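Local coordinates for DUF917 domain-containing protein (Chromobacterium violaceum, PDB 2O3I) that is of unknown function but belongs to the DUF917 (S-Me-THD-like) family and forms a two-subunit assembly, at residues A156-L168 / L191-G205. The protein carries 2 engineered substitutions. Numbering follows the deposited sequence.
Sequences AFLAGESGLCVEL and LRPILTNPQFGQFGG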
loop_
_atom_site.group_PDB
_atom_site.type_symbol
_atom_site.label_atom_id
_atom_site.label_comp_id
_atom_site.label_asym_id
_atom_site.label_seq_id
_atom_site.Cartn_x
_atom_site.Cartn_y
_atom_site.Cartn_z
ATOM N N ALA A 156 4.677 -6.784 8.654
ATOM C CA ALA A 156 5.856 -6.202 8.024
ATOM C C ALA A 156 5.889 -4.744 8.493
ATOM O O ALA A 156 4.846 -4.096 8.590
ATOM C CB ALA A 156 5.740 -6.268 6.515
ATOM N N PHE A 157 7.074 -4.230 8.796
ATOM C CA PHE A 157 7.166 -2.857 9.266
ATOM C C PHE A 157 8.039 -1.995 8.357
ATOM O O PHE A 157 9.180 -2.345 8.073
ATOM C CB PHE A 157 7.726 -2.829 10.696
ATOM C CG PHE A 157 6.930 -3.648 11.688
ATOM C CD1 PHE A 157 5.695 -3.199 12.162
ATOM C CD2 PHE A 157 7.406 -4.876 12.130
ATOM C CE1 PHE A 157 4.941 -3.970 13.066
ATOM C CE2 PHE A 157 6.667 -5.655 13.028
ATOM C CZ PHE A 157 5.429 -5.199 13.498
ATOM N N LEU A 158 7.479 -0.882 7.888
ATOM C CA LEU A 158 8.201 0.073 7.055
ATOM C C LEU A 158 8.328 1.345 7.888
ATOM O O LEU A 158 7.357 1.795 8.493
ATOM C CB LEU A 158 7.435 0.372 5.768
ATOM C CG LEU A 158 7.424 -0.727 4.713
ATOM C CD1 LEU A 158 6.468 -0.316 3.596
ATOM C CD2 LEU A 158 8.831 -0.963 4.174
ATOM N N ALA A 159 9.523 1.923 7.928
ATOM C CA ALA A 159 9.730 3.116 8.734
ATOM C C ALA A 159 10.480 4.240 8.035
ATOM O O ALA A 159 11.333 3.998 7.180
ATOM C CB ALA A 159 10.446 2.735 10.018
ATOM N N GLY A 160 10.139 5.470 8.415
ATOM C CA GLY A 160 10.776 6.658 7.864
ATOM C C GLY A 160 11.950 7.074 8.734
ATOM O O GLY A 160 12.258 6.413 9.727
ATOM N N GLU A 161 12.603 8.176 8.378
ATOM C CA GLU A 161 13.760 8.656 9.128
ATOM C C GLU A 161 13.408 9.583 10.292
ATOM O O GLU A 161 14.243 9.833 11.167
ATOM C CB GLU A 161 14.728 9.371 8.178
ATOM C CG GLU A 161 15.292 8.474 7.074
ATOM C CD GLU A 161 16.196 7.373 7.617
ATOM O OE1 GLU A 161 17.224 7.708 8.252
ATOM O OE2 GLU A 161 15.881 6.178 7.410
ATOM N N SER A 162 12.175 10.084 10.306
ATOM C CA SER A 162 11.734 10.996 11.360
ATOM C C SER A 162 11.022 10.290 12.513
ATOM O O SER A 162 11.322 10.533 13.687
ATOM C CB SER A 162 10.814 12.067 10.769
ATOM O OG SER A 162 9.710 11.475 10.102
ATOM N N GLY A 163 10.081 9.416 12.181
ATOM C CA GLY A 163 9.343 8.704 13.206
ATOM C C GLY A 163 8.137 8.013 12.608
ATOM O O GLY A 163 7.389 7.330 13.301
ATOM N N LEU A 164 7.949 8.201 11.309
ATOM C CA LEU A 164 6.841 7.582 10.597
ATOM C C LEU A 164 7.051 6.060 10.530
ATOM O O LEU A 164 8.120 5.588 10.151
ATOM C CB LEU A 164 6.746 8.202 9.196
ATOM C CG LEU A 164 5.828 7.700 8.072
ATOM C CD1 LEU A 164 6.501 6.563 7.362
ATOM C CD2 LEU A 164 4.471 7.301 8.607
ATOM N N CYS A 165 6.034 5.306 10.942
ATOM C CA CYS A 165 6.075 3.845 10.931
ATOM C C CYS A 165 4.768 3.305 10.367
ATOM O O CYS A 165 3.685 3.729 10.765
ATOM C CB CYS A 165 6.286 3.286 12.345
ATOM S SG CYS A 165 6.137 1.469 12.472
ATOM N N VAL A 166 4.878 2.371 9.431
ATOM C CA VAL A 166 3.714 1.766 8.806
ATOM C C VAL A 166 3.790 0.252 8.961
ATOM O O VAL A 166 4.852 -0.349 8.771
ATOM C CB VAL A 166 3.640 2.109 7.291
ATOM C CG1 VAL A 166 2.429 1.448 6.662
ATOM C CG2 VAL A 166 3.563 3.611 7.098
ATOM N N GLU A 167 2.666 -0.362 9.319
ATOM C CA GLU A 167 2.618 -1.807 9.469
ATOM C C GLU A 167 1.729 -2.398 8.380
ATOM O O GLU A 167 0.702 -1.818 8.010
ATOM C CB GLU A 167 2.070 -2.190 10.838
ATOM C CG GLU A 167 2.053 -3.687 11.075
ATOM C CD GLU A 167 1.392 -4.068 12.386
ATOM O OE1 GLU A 167 1.633 -3.385 13.406
ATOM O OE2 GLU A 167 0.641 -5.059 12.398
ATOM N N LEU A 168 2.121 -3.555 7.870
ATOM C CA LEU A 168 1.346 -4.199 6.828
ATOM C C LEU A 168 1.143 -5.677 7.138
ATOM O O LEU A 168 2.095 -6.395 7.431
ATOM C CB LEU A 168 2.057 -4.022 5.483
ATOM C CG LEU A 168 1.332 -4.287 4.159
ATOM C CD1 LEU A 168 1.228 -5.762 3.914
ATOM C CD2 LEU A 168 -0.037 -3.629 4.164
ATOM N N LEU A 191 4.340 -3.339 -0.518
ATOM C CA LEU A 191 5.296 -2.572 0.267
ATOM C C LEU A 191 5.958 -1.463 -0.539
ATOM O O LEU A 191 6.023 -0.315 -0.096
ATOM C CB LEU A 191 6.379 -3.495 0.835
ATOM C CG LEU A 191 5.968 -4.540 1.877
ATOM C CD1 LEU A 191 7.154 -5.430 2.181
ATOM C CD2 LEU A 191 5.485 -3.864 3.142
ATOM N N ARG A 192 6.438 -1.801 -1.727
ATOM C CA ARG A 192 7.125 -0.823 -2.559
ATOM C C ARG A 192 6.326 0.438 -2.903
ATOM O O ARG A 192 6.867 1.541 -2.877
ATOM C CB ARG A 192 7.650 -1.501 -3.832
ATOM C CG ARG A 192 8.722 -2.563 -3.552
ATOM C CD ARG A 192 9.322 -3.134 -4.835
ATOM N NE ARG A 192 10.266 -4.224 -4.586
ATOM C CZ ARG A 192 11.466 -4.082 -4.027
ATOM N NH1 ARG A 192 11.895 -2.884 -3.649
ATOM N NH2 ARG A 192 12.238 -5.143 -3.838
ATOM N N PRO A 193 5.034 0.302 -3.236
ATOM C CA PRO A 193 4.273 1.514 -3.563
ATOM C C PRO A 193 4.106 2.448 -2.364
ATOM O O PRO A 193 4.097 3.670 -2.510
ATOM C CB PRO A 193 2.940 0.959 -4.059
ATOM C CG PRO A 193 3.339 -0.349 -4.672
ATOM C CD PRO A 193 4.290 -0.904 -3.639
ATOM N N ILE A 194 3.971 1.859 -1.181
ATOM C CA ILE A 194 3.811 2.624 0.048
ATOM C C ILE A 194 5.017 3.533 0.262
ATOM O O ILE A 194 4.888 4.637 0.788
ATOM C CB ILE A 194 3.637 1.675 1.257
ATOM C CG1 ILE A 194 2.290 0.954 1.146
ATOM C CG2 ILE A 194 3.734 2.450 2.563
ATOM C CD1 ILE A 194 2.078 -0.129 2.157
ATOM N N LEU A 195 6.188 3.071 -0.156
ATOM C CA LEU A 195 7.405 3.858 -0.006
ATOM C C LEU A 195 7.445 5.058 -0.959
ATOM O O LEU A 195 8.243 5.975 -0.768
ATOM C CB LEU A 195 8.642 2.975 -0.230
ATOM C CG LEU A 195 8.920 1.888 0.816
ATOM C CD1 LEU A 195 10.129 1.064 0.399
ATOM C CD2 LEU A 195 9.155 2.534 2.170
ATOM N N THR A 196 6.589 5.055 -1.976
ATOM C CA THR A 196 6.563 6.168 -2.918
ATOM C C THR A 196 5.730 7.305 -2.340
ATOM O O THR A 196 5.648 8.387 -2.918
ATOM C CB THR A 196 5.984 5.755 -4.291
ATOM O OG1 THR A 196 4.575 5.536 -4.178
ATOM C CG2 THR A 196 6.655 4.477 -4.787
ATOM N N ASN A 197 5.112 7.053 -1.192
ATOM C CA ASN A 197 4.308 8.066 -0.526
ATOM C C ASN A 197 5.237 9.191 -0.071
ATOM O O ASN A 197 6.346 8.937 0.394
ATOM C CB ASN A 197 3.599 7.470 0.688
ATOM C CG ASN A 197 2.645 8.451 1.337
ATOM O OD1 ASN A 197 1.541 8.688 0.840
ATOM N ND2 ASN A 197 3.070 9.041 2.446
ATOM N N PRO A 198 4.792 10.453 -0.193
ATOM C CA PRO A 198 5.603 11.605 0.209
ATOM C C PRO A 198 6.231 11.512 1.590
ATOM O O PRO A 198 7.336 12.001 1.806
ATOM C CB PRO A 198 4.620 12.761 0.095
ATOM C CG PRO A 198 3.818 12.364 -1.101
ATOM C CD PRO A 198 3.530 10.901 -0.808
ATOM N N GLN A 199 5.532 10.882 2.525
ATOM C CA GLN A 199 6.040 10.745 3.882
ATOM C C GLN A 199 7.314 9.905 3.973
ATOM O O GLN A 199 8.125 10.094 4.883
ATOM C CB GLN A 199 4.959 10.147 4.778
ATOM C CG GLN A 199 3.708 10.997 4.828
ATOM C CD GLN A 199 3.985 12.399 5.328
ATOM O OE1 GLN A 199 3.363 13.362 4.879
ATOM N NE2 GLN A 199 4.916 12.522 6.268
ATOM N N PHE A 200 7.488 8.979 3.036
ATOM C CA PHE A 200 8.675 8.129 3.026
ATOM C C PHE A 200 9.819 8.740 2.218
ATOM O O PHE A 200 10.958 8.782 2.679
ATOM C CB PHE A 200 8.349 6.744 2.457
ATOM C CG PHE A 200 7.822 5.780 3.472
ATOM C CD1 PHE A 200 6.464 5.488 3.535
ATOM C CD2 PHE A 200 8.687 5.164 4.374
ATOM C CE1 PHE A 200 5.972 4.595 4.483
ATOM C CE2 PHE A 200 8.205 4.269 5.327
ATOM C CZ PHE A 200 6.846 3.983 5.382
ATOM N N GLY A 201 9.519 9.201 1.007
ATOM C CA GLY A 201 10.553 9.792 0.181
ATOM C C GLY A 201 11.256 8.781 -0.703
ATOM O O GLY A 201 12.470 8.859 -0.904
ATOM N N GLN A 202 10.485 7.826 -1.216
ATOM C CA GLN A 202 10.983 6.775 -2.105
ATOM C C GLN A 202 11.844 5.675 -1.470
ATOM O O GLN A 202 12.393 4.833 -2.186
ATOM C CB GLN A 202 11.742 7.402 -3.280
ATOM C CG GLN A 202 10.944 8.460 -4.051
ATOM C CD GLN A 202 9.619 7.936 -4.588
ATOM O OE1 GLN A 202 9.586 7.073 -5.472
ATOM N NE2 GLN A 202 8.519 8.454 -4.050
ATOM N N PHE A 203 11.966 5.673 -0.144
ATOM C CA PHE A 203 12.749 4.642 0.547
ATOM C C PHE A 203 12.330 4.519 2.006
ATOM O O PHE A 203 11.588 5.359 2.525
ATOM C CB PHE A 203 14.254 4.938 0.486
ATOM C CG PHE A 203 14.729 5.920 1.531
ATOM C CD1 PHE A 203 14.399 7.272 1.447
ATOM C CD2 PHE A 203 15.493 5.486 2.611
ATOM C CE1 PHE A 203 14.822 8.173 2.427
ATOM C CE2 PHE A 203 15.918 6.379 3.595
ATOM C CZ PHE A 203 15.582 7.725 3.503
ATOM N N GLY A 204 12.812 3.472 2.668
ATOM C CA GLY A 204 12.473 3.278 4.063
ATOM C C GLY A 204 13.014 2.001 4.673
ATOM O O GLY A 204 13.438 1.088 3.962
ATOM N N GLY A 205 13.006 1.942 6.001
ATOM C CA GLY A 205 13.476 0.759 6.680
ATOM C C GLY A 205 12.417 -0.322 6.635
ATOM O O GLY A 205 11.210 -0.035 6.644
#
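Ala159 and Gly205 form an antiparallel, hydrogen-bonded pair where the beta hairpin 156-168 joins the mixed sheet through strand 203-211, and segment 191-200 covers one side of that hairpin. Both backbone bonds of the pair measure 2.9 Å, Ala159 N to Gly205 O and Gly205 N to Ala159 O; the first donor lies 25° off its carbonyl plane, whereas the second lies in plane. Gly205 O also receives a CA-H contact from Leu158, 3.0 Å from CA to O.

Beside Leu158 and Ala159, the Phe200 ring is fixed from several directions. Leu164 CD1 sits over one face, 3.5 Å from the ring centroid and 20° off the normal, a CH-pi contact, and Leu195 CD2, from the same segment as the ring, lies on the opposite side, displaced toward the rim. Val166 CG2 meets the ring edge at CE1, 3.7 Å away. Leu158, with CG anti to its carbonyl carbon (chi1 -73°), spreads its methyls over residues 191-195: CD1 reaches Leu191 CD2 at 3.7 Å and also touches Ile194 CG2, while CD2 meets Leu195 CD2 at 4.0 Å.

Further out, Asn197 O accepts from both Phe200 N and Gly201 N, two bonds that close the helically wound residues 198-200 and position the ring. The sheet continues into the second subunit beyond strand 165-171. At the hairpin tip, Glu161 OE2 bonds Gly82 N and Tyr67 OH, and Glu161 CG lies 3.7 Å from Phe203 CZ.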